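Local coordinates for protein D-alanyl-D-alanine carboxypeptidase (Vibrio cholerae, PDB 5TR7) that probably removes the terminal D-alanine from peptidoglycan precursor peptides as a penicillin-binding serine carboxypeptidase of the S11 family, at residues P4-K9 and A225-T230; A208-V213 and D231-R236. All coordinates share one frame; numbering follows the deposited sequence.

Interaction 1: P4-K9 and A225-T230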
ATOM      1  N   PRO A   4      -0.685 -22.396 -10.209  1.00104.83           N
ATOM      2  CA  PRO A   4       0.238 -22.190 -11.316  1.00101.66           C
ATOM      3  C   PRO A   4       1.577 -21.703 -10.783  1.00 86.58           C
ATOM      4  O   PRO A   4       1.742 -21.513  -9.559  1.00 77.27           O
ATOM      5  CB  PRO A   4      -0.444 -21.096 -12.147  1.00 99.31           C
ATOM      6  CG  PRO A   4      -1.260 -20.328 -11.146  1.00101.71           C
ATOM      7  CD  PRO A   4      -1.398 -21.156  -9.883  1.00106.00           C
ATOM      8  N   GLN A   5       2.532 -21.584 -11.697  1.00 77.86           N
ATOM      9  CA  GLN A   5       3.844 -21.112 -11.353  1.00 76.73           C
ATOM     10  C   GLN A   5       3.828 -19.661 -11.602  1.00 68.11           C
ATOM     11  O   GLN A   5       3.323 -19.194 -12.614  1.00 70.95           O
ATOM     12  CB  GLN A   5       4.948 -21.849 -12.088  1.00 87.76           C
ATOM     13  CG  GLN A   5       4.935 -23.279 -11.561  1.00 98.45           C
ATOM     14  CD  GLN A   5       6.216 -24.057 -11.785  1.00103.76           C
ATOM     15  OE1 GLN A   5       7.244 -23.505 -12.193  1.00101.33           O
ATOM     16  NE2 GLN A   5       6.164 -25.347 -11.494  1.00102.03           N
ATOM     17  N   ILE A   6       4.358 -18.944 -10.627  1.00 61.79           N
ATOM     18  CA  ILE A   6       4.366 -17.523 -10.630  1.00 59.08           C
ATOM     19  C   ILE A   6       5.782 -17.102 -10.599  1.00 56.77           C
ATOM     20  O   ILE A   6       6.519 -17.611  -9.805  1.00 60.16           O
ATOM     21  CB  ILE A   6       3.620 -17.040  -9.347  1.00 68.81           C
ATOM     22  CG1 ILE A   6       2.154 -17.509  -9.331  1.00 62.54           C
ATOM     23  CG2 ILE A   6       3.697 -15.539  -9.157  1.00 71.51           C
ATOM     24  CD1 ILE A   6       1.326 -17.073 -10.505  1.00 61.69           C
ATOM     25  N   ALA A   7       6.201 -16.221 -11.478  1.00 64.03           N
ATOM     26  CA  ALA A   7       7.619 -15.786 -11.514  1.00 60.88           C
ATOM     27  C   ALA A   7       7.820 -14.675 -10.465  1.00 58.87           C
ATOM     28  O   ALA A   7       7.852 -13.489 -10.781  1.00 55.48           O
ATOM     29  CB  ALA A   7       7.969 -15.286 -12.918  1.00 55.06           C
ATOM     30  N   ALA A   8       7.962 -15.054  -9.201  1.00 59.38           N
ATOM     31  CA  ALA A   8       8.112 -14.076  -8.160  1.00 57.44           C
ATOM     32  C   ALA A   8       8.830 -14.718  -7.010  1.00 56.94           C
ATOM     33  O   ALA A   8       8.714 -15.896  -6.825  1.00 56.15           O
ATOM     34  CB  ALA A   8       6.725 -13.590  -7.714  1.00 59.64           C
ATOM     35  N   LYS A   9       9.531 -13.941  -6.197  1.00 52.32           N
ATOM     36  CA  LYS A   9      10.264 -14.508  -5.063  1.00 64.17           C
ATOM     37  C   LYS A   9       9.329 -15.004  -3.934  1.00 56.78           C
ATOM     38  O   LYS A   9       9.632 -15.976  -3.254  1.00 62.60           O
ATOM     39  CB  LYS A   9      11.264 -13.486  -4.582  1.00 74.77           C
ATOM     40  CG  LYS A   9      12.262 -13.957  -3.529  1.00 86.17           C
ATOM     41  CD  LYS A   9      12.930 -12.738  -2.918  1.00102.64           C
ATOM     42  CE  LYS A   9      13.927 -13.049  -1.823  1.00105.52           C
ATOM     43  NZ  LYS A   9      14.337 -11.749  -1.209  1.00111.01           N
ATOM     44  N   ALA A 225      -4.354 -10.553  -3.613  1.00 46.67           N
ATOM     45  CA  ALA A 225      -3.091 -11.189  -4.016  1.00 47.44           C
ATOM     46  C   ALA A 225      -1.888 -10.308  -3.740  1.00 48.23           C
ATOM     47  O   ALA A 225      -1.971  -9.069  -3.752  1.00 45.53           O
ATOM     48  CB  ALA A 225      -3.108 -11.532  -5.496  1.00 49.80           C
ATOM     49  N   VAL A 226      -0.809 -10.952  -3.341  1.00 46.47           N
ATOM     50  CA  VAL A 226       0.432 -10.233  -3.094  1.00 53.20           C
ATOM     51  C   VAL A 226       1.512 -10.952  -3.903  1.00 51.23           C
ATOM     52  O   VAL A 226       1.637 -12.188  -3.844  1.00 55.19           O
ATOM     53  CB  VAL A 226       0.815 -10.307  -1.602  1.00 51.32           C
ATOM     54  CG1 VAL A 226       2.121  -9.608  -1.355  1.00 57.18           C
ATOM     55  CG2 VAL A 226      -0.292  -9.736  -0.759  1.00 51.40           C
ATOM     56  N   VAL A 227       2.267 -10.186  -4.669  1.00 51.46           N
ATOM     57  CA  VAL A 227       3.382 -10.756  -5.486  1.00 52.31           C
ATOM     58  C   VAL A 227       4.599  -9.926  -5.151  1.00 48.10           C
ATOM     59  O   VAL A 227       4.556  -8.728  -5.199  1.00 48.77           O
ATOM     60  CB  VAL A 227       3.017 -10.768  -6.987  1.00 53.59           C
ATOM     61  CG1 VAL A 227       4.144 -11.269  -7.835  1.00 60.67           C
ATOM     62  CG2 VAL A 227       1.832 -11.708  -7.192  1.00 56.55           C
ATOM     63  N   MET A 228       5.666 -10.582  -4.739  1.00 54.18           N
ATOM     64  CA  MET A 228       6.893  -9.875  -4.357  1.00 57.76           C
ATOM     65  C   MET A 228       8.064 -10.342  -5.150  1.00 50.68           C
ATOM     66  O   MET A 228       8.260 -11.525  -5.314  1.00 56.73           O
ATOM     67  CB  MET A 228       7.236 -10.139  -2.874  1.00 56.74           C
ATOM     68  CG  MET A 228       6.062  -9.852  -1.955  1.00 62.69           C
ATOM     69  SD  MET A 228       5.601  -8.112  -1.833  1.00 65.54           S
ATOM     70  CE  MET A 228       7.016  -7.630  -0.752  1.00 64.92           C
ATOM     71  N   GLY A 229       8.848  -9.390  -5.618  1.00 50.45           N
ATOM     72  CA  GLY A 229      10.069  -9.734  -6.297  1.00 53.56           C
ATOM     73  C   GLY A 229       9.955 -10.229  -7.710  1.00 50.99           C
ATOM     74  O   GLY A 229      10.536 -11.221  -8.009  1.00 56.75           O
ATOM     75  N   THR A 230       9.193  -9.541  -8.551  1.00 52.71           N
ATOM     76  CA  THR A 230       9.101  -9.854  -9.999  1.00 50.81           C
ATOM     77  C   THR A 230      10.191  -9.073 -10.708  1.00 57.51           C
ATOM     78  O   THR A 230      10.687  -8.054 -10.231  1.00 59.69           O
ATOM     79  CB  THR A 230       7.767  -9.476 -10.643  1.00 49.43           C
ATOM     80  OG1 THR A 230       7.471  -8.109 -10.388  1.00 51.99           O
ATOM     81  CG2 THR A 230       6.658 -10.336 -10.026  1.00 55.21           C
TER
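Val227 and Ala8 meet because the valine sets CG1 anti to its own backbone N (chi1 177°), which carries that methyl out to the methyl of Ala8. Ala8 CB lies 3.5 Å from Val227 CG1, tighter than an ordinary carbon-carbon contact. On Thr230 the first torsion (chi1 54°) lodges OG1 between the backbone N and the carbonyl carbon, where it bonds to Tyr210 O of the neighbouring strand, and leaves CG2 to serve the N-terminal segment. That methyl touches the backbone: Thr230 CG2 is 3.5 Å from Ala7 O and reaches the Ala8 methyl more loosely. Ile6 adds a distant apolar contact, its CG2 being 4.5 Å from Val227 CG1.

The polar link is a fork at Lys9. Lys9 N lies 2.9 Å from Met228 O and 3.4 Å from Gly229 O, and both hydrogen bonds are weak, bent ones, as expected when a single N-H is divided between two carbonyls. The lysine side chain then runs on extended, leading away from the strand. Gly229, with a positive phi of 77°, brings its bare backbone up beside Lys9. On the approach, Ala7 is the centre of an inverse gamma turn, and its N bonds to Glu239 of helix 233-251; Val227 packs against Ser240 and Leu243 of that helix.

Gly229 and Thr230 together face Tyr210 as a G1 beta bulge near the end of strand 221-230. The N-terminal loop meets this bulge just before it becomes strand 10-15, the antiparallel neighbour of strand 221-230 in the five-stranded sheet of the penicillin-binding, beta-lactamase-like fold.

Interaction 2: A208-V213 and D231-R236; sequences AGYNLV and DNENAR. With NO2 (nitrite ion), chain F.
Tyr210 lays its ring against the start of the helix. CG stands anti to the carbonyl carbon (chi1 -64°), which lays the ring beside the turn: Tyr210 CD2 comes within 3.5 Å of Asn232 CA at an oblique approach, while Glu233 CG sits over one face. This is a CH-pi contact, with Glu233 CG 4.1 Å from the centroid of the Tyr210 ring. Arg236 approaches the ring edge instead; its guanidinium is turned 74° from the ring plane, and Tyr210 CD1 lies over one guanidinium face.

Next along the strand, Asn211 offers its backbone carbonyl. Arg236 NH1 donates to Asn211 O at 3.0 Å, tilted out of the carbonyl plane, whereas the Asn211 side chain leaves the backbone away from the helix, its OD1 bonding to Gly229 N and its ND2 to Thr205 OG1. Here the last helix of the beta-lactamase-like fold packs on the sheet, and Asn232 is its N-cap: Asn232 OD1 accepts from Ala235 N at 2.8 Å.

Leu212 supports the arginine stem from the side, Leu212 CB being 3.6 Å from Arg236 CG, with the two side chains crossing at about a right angle. Beyond that stem the arginine bends at chi3 (69°), bringing its edge to a nitrite ion probably picked up from the crystallisation liquor. Arg236 NE donates to nitrite O2 at 2.6 Å and NH2 adds a weaker bond, while Arg236 NH2 also forms a salt bridge with Glu233 OE2 at 2.8 Å. Arg186 pairs with the same carboxylate oxygen, and Gly188 N binds the nitrite too.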
ATOM      1  N   ALA A 208      15.445  -7.503  -4.523  1.00 71.52           N
ATOM      2  CA  ALA A 208      14.442  -8.541  -4.869  1.00 71.35           C
ATOM      3  C   ALA A 208      13.619  -8.277  -6.125  1.00 70.48           C
ATOM      4  O   ALA A 208      13.534  -9.160  -6.987  1.00 70.92           O
ATOM      5  CB  ALA A 208      13.504  -8.779  -3.691  1.00 65.22           C
ATOM      6  N   GLY A 209      13.023  -7.091  -6.229  1.00 66.46           N
ATOM      7  CA  GLY A 209      12.279  -6.717  -7.445  1.00 62.66           C
ATOM      8  C   GLY A 209      11.007  -5.954  -7.235  1.00 54.53           C
ATOM      9  O   GLY A 209      10.834  -5.337  -6.203  1.00 59.32           O
ATOM     10  N   TYR A 210      10.127  -5.993  -8.219  1.00 50.46           N
ATOM     11  CA  TYR A 210       8.864  -5.311  -8.177  1.00 49.29           C
ATOM     12  C   TYR A 210       7.798  -6.083  -7.463  1.00 48.84           C
ATOM     13  O   TYR A 210       7.626  -7.296  -7.664  1.00 55.52           O
ATOM     14  CB  TYR A 210       8.360  -4.959  -9.567  1.00 49.98           C
ATOM     15  CG  TYR A 210       9.248  -3.984 -10.280  1.00 52.95           C
ATOM     16  CD1 TYR A 210       9.030  -2.615 -10.158  1.00 51.34           C
ATOM     17  CD2 TYR A 210      10.236  -4.401 -11.124  1.00 52.24           C
ATOM     18  CE1 TYR A 210       9.791  -1.692 -10.850  1.00 47.27           C
ATOM     19  CE2 TYR A 210      11.011  -3.486 -11.823  1.00 58.08           C
ATOM     20  CZ  TYR A 210      10.780  -2.144 -11.681  1.00 51.15           C
ATOM     21  OH  TYR A 210      11.558  -1.279 -12.357  1.00 49.29           O
ATOM     22  N   ASN A 211       7.020  -5.327  -6.675  1.00 47.08           N
ATOM     23  CA  ASN A 211       5.960  -5.878  -5.911  1.00 46.18           C
ATOM     24  C   ASN A 211       4.592  -5.306  -6.240  1.00 49.08           C
ATOM     25  O   ASN A 211       4.474  -4.147  -6.556  1.00 48.35           O
ATOM     26  CB  ASN A 211       6.235  -5.497  -4.473  1.00 49.75           C
ATOM     27  CG  ASN A 211       7.623  -5.870  -4.036  1.00 54.72           C
ATOM     28  OD1 ASN A 211       8.154  -6.914  -4.419  1.00 60.16           O
ATOM     29  ND2 ASN A 211       8.218  -5.007  -3.224  1.00 59.38           N
ATOM     30  N   LEU A 212       3.548  -6.106  -6.002  1.00 51.56           N
ATOM     31  CA  LEU A 212       2.203  -5.638  -6.081  1.00 46.33           C
ATOM     32  C   LEU A 212       1.282  -6.311  -5.089  1.00 45.19           C
ATOM     33  O   LEU A 212       1.283  -7.525  -4.975  1.00 47.49           O
ATOM     34  CB  LEU A 212       1.642  -5.904  -7.480  1.00 48.15           C
ATOM     35  CG  LEU A 212       0.188  -5.431  -7.686  1.00 48.94           C
ATOM     36  CD1 LEU A 212      -0.035  -3.955  -7.372  1.00 52.32           C
ATOM     37  CD2 LEU A 212      -0.194  -5.679  -9.145  1.00 50.70           C
ATOM     38  N   VAL A 213       0.475  -5.523  -4.403  1.00 47.87           N
ATOM     39  CA  VAL A 213      -0.614  -6.039  -3.557  1.00 49.01           C
ATOM     40  C   VAL A 213      -1.852  -5.682  -4.365  1.00 44.01           C
ATOM     41  O   VAL A 213      -2.109  -4.509  -4.557  1.00 44.30           O
ATOM     42  CB  VAL A 213      -0.682  -5.427  -2.173  1.00 51.91           C
ATOM     43  CG1 VAL A 213      -1.826  -6.016  -1.383  1.00 55.89           C
ATOM     44  CG2 VAL A 213       0.551  -5.776  -1.450  1.00 49.55           C
ATOM     45  N   ASP A 231      10.606  -9.563 -11.852  1.00 60.12           N
ATOM     46  CA  ASP A 231      11.674  -8.920 -12.590  1.00 62.02           C
ATOM     47  C   ASP A 231      11.403  -7.582 -13.290  1.00 55.83           C
ATOM     48  O   ASP A 231      12.348  -6.907 -13.576  1.00 56.54           O
ATOM     49  CB  ASP A 231      12.302  -9.961 -13.531  1.00 66.53           C
ATOM     50  CG  ASP A 231      13.115 -11.045 -12.743  1.00 68.13           C
ATOM     51  OD1 ASP A 231      13.386 -10.873 -11.535  1.00 61.25           O
ATOM     52  OD2 ASP A 231      13.541 -12.047 -13.354  1.00 76.05           O
ATOM     53  N   ASN A 232      10.167  -7.203 -13.563  1.00 52.08           N
ATOM     54  CA  ASN A 232       9.896  -5.928 -14.252  1.00 51.59           C
ATOM     55  C   ASN A 232       8.451  -5.634 -14.129  1.00 49.47           C
ATOM     56  O   ASN A 232       7.699  -6.494 -13.676  1.00 54.87           O
ATOM     57  CB  ASN A 232      10.287  -6.008 -15.733  1.00 56.44           C
ATOM     58  CG  ASN A 232       9.676  -7.196 -16.406  1.00 62.27           C
ATOM     59  OD1 ASN A 232       8.461  -7.259 -16.621  1.00 61.43           O
ATOM     60  ND2 ASN A 232      10.501  -8.171 -16.717  1.00 69.46           N
ATOM     61  N   GLU A 233       8.069  -4.418 -14.490  1.00 50.19           N
ATOM     62  CA  GLU A 233       6.686  -3.981 -14.365  1.00 51.28           C
ATOM     63  C   GLU A 233       5.704  -4.864 -15.131  1.00 55.08           C
ATOM     64  O   GLU A 233       4.634  -5.132 -14.614  1.00 64.23           O
ATOM     65  CB  GLU A 233       6.515  -2.504 -14.669  1.00 55.60           C
ATOM     66  CG  GLU A 233       7.053  -1.670 -13.511  1.00 61.49           C
ATOM     67  CD  GLU A 233       6.732  -0.218 -13.638  1.00 64.25           C
ATOM     68  OE1 GLU A 233       7.445   0.449 -14.406  1.00 66.96           O
ATOM     69  OE2 GLU A 233       5.801   0.269 -12.924  1.00 63.64           O
ATOM     70  N   ASN A 234       6.085  -5.377 -16.302  1.00 54.29           N
ATOM     71  CA  ASN A 234       5.175  -6.243 -17.057  1.00 59.12           C
ATOM     72  C   ASN A 234       4.876  -7.547 -16.368  1.00 59.57           C
ATOM     73  O   ASN A 234       3.707  -7.932 -16.290  1.00 54.58           O
ATOM     74  CB  ASN A 234       5.686  -6.432 -18.452  1.00 60.05           C
ATOM     75  CG  ASN A 234       5.602  -5.134 -19.235  1.00 70.27           C
ATOM     76  OD1 ASN A 234       4.724  -4.263 -18.950  1.00 77.29           O
ATOM     77  ND2 ASN A 234       6.481  -4.975 -20.218  1.00 78.60           N
ATOM     78  N   ALA A 235       5.918  -8.140 -15.774  1.00 53.57           N
ATOM     79  CA  ALA A 235       5.766  -9.342 -15.036  1.00 50.04           C
ATOM     80  C   ALA A 235       4.913  -9.055 -13.785  1.00 53.14           C
ATOM     81  O   ALA A 235       4.029  -9.835 -13.458  1.00 55.95           O
ATOM     82  CB  ALA A 235       7.141  -9.895 -14.647  1.00 56.40           C
ATOM     83  N   ARG A 236       5.165  -7.966 -13.079  1.00 52.39           N
ATOM     84  CA  ARG A 236       4.340  -7.643 -11.903  1.00 53.64           C
ATOM     85  C   ARG A 236       2.793  -7.705 -12.278  1.00 49.18           C
ATOM     86  O   ARG A 236       1.983  -8.355 -11.607  1.00 52.11           O
ATOM     87  CB  ARG A 236       4.725  -6.263 -11.409  1.00 53.51           C
ATOM     88  CG  ARG A 236       3.786  -5.697 -10.395  1.00 56.70           C
ATOM     89  CD  ARG A 236       4.395  -4.563  -9.648  1.00 58.92           C
ATOM     90  NE  ARG A 236       4.638  -3.326 -10.410  1.00 56.80           N
ATOM     91  CZ  ARG A 236       5.301  -2.303  -9.862  1.00 57.32           C
ATOM     92  NH1 ARG A 236       5.796  -2.408  -8.623  1.00 51.30           N
ATOM     93  NH2 ARG A 236       5.509  -1.171 -10.499  1.00 63.42           N
TER
HETATM   94  N   NO2 F 403       2.214  -2.504 -12.435  1.00 72.24           N
HETATM   95  O1  NO2 F 403       1.579  -2.048 -13.363  1.00 72.50           O
HETATM   96  O2  NO2 F 403       3.579  -2.344 -12.607  1.00 68.05           O

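The centres of the two contacts lie 8 Å apart, joined through strands 221-230 and 209-218, antiparallel neighbours in the five-stranded sheet. Their segments alternate along the chain: 4-9, then 208-213, then 225-230, with 231-236 following at once as the strand turns into helix 233-251. Tyr210 and Asn211 of interaction 2 are tied to the bulge residues of interaction 1, so the N-terminal approach to the sheet and the C-terminal helix meet at the same end of strand 221-230. The side chain of Leu212 in interaction 2 is about 6 Å from that of Lys201, predicted to bind substrate, and the side chain of Met228 in interaction 1 about 10 Å from it.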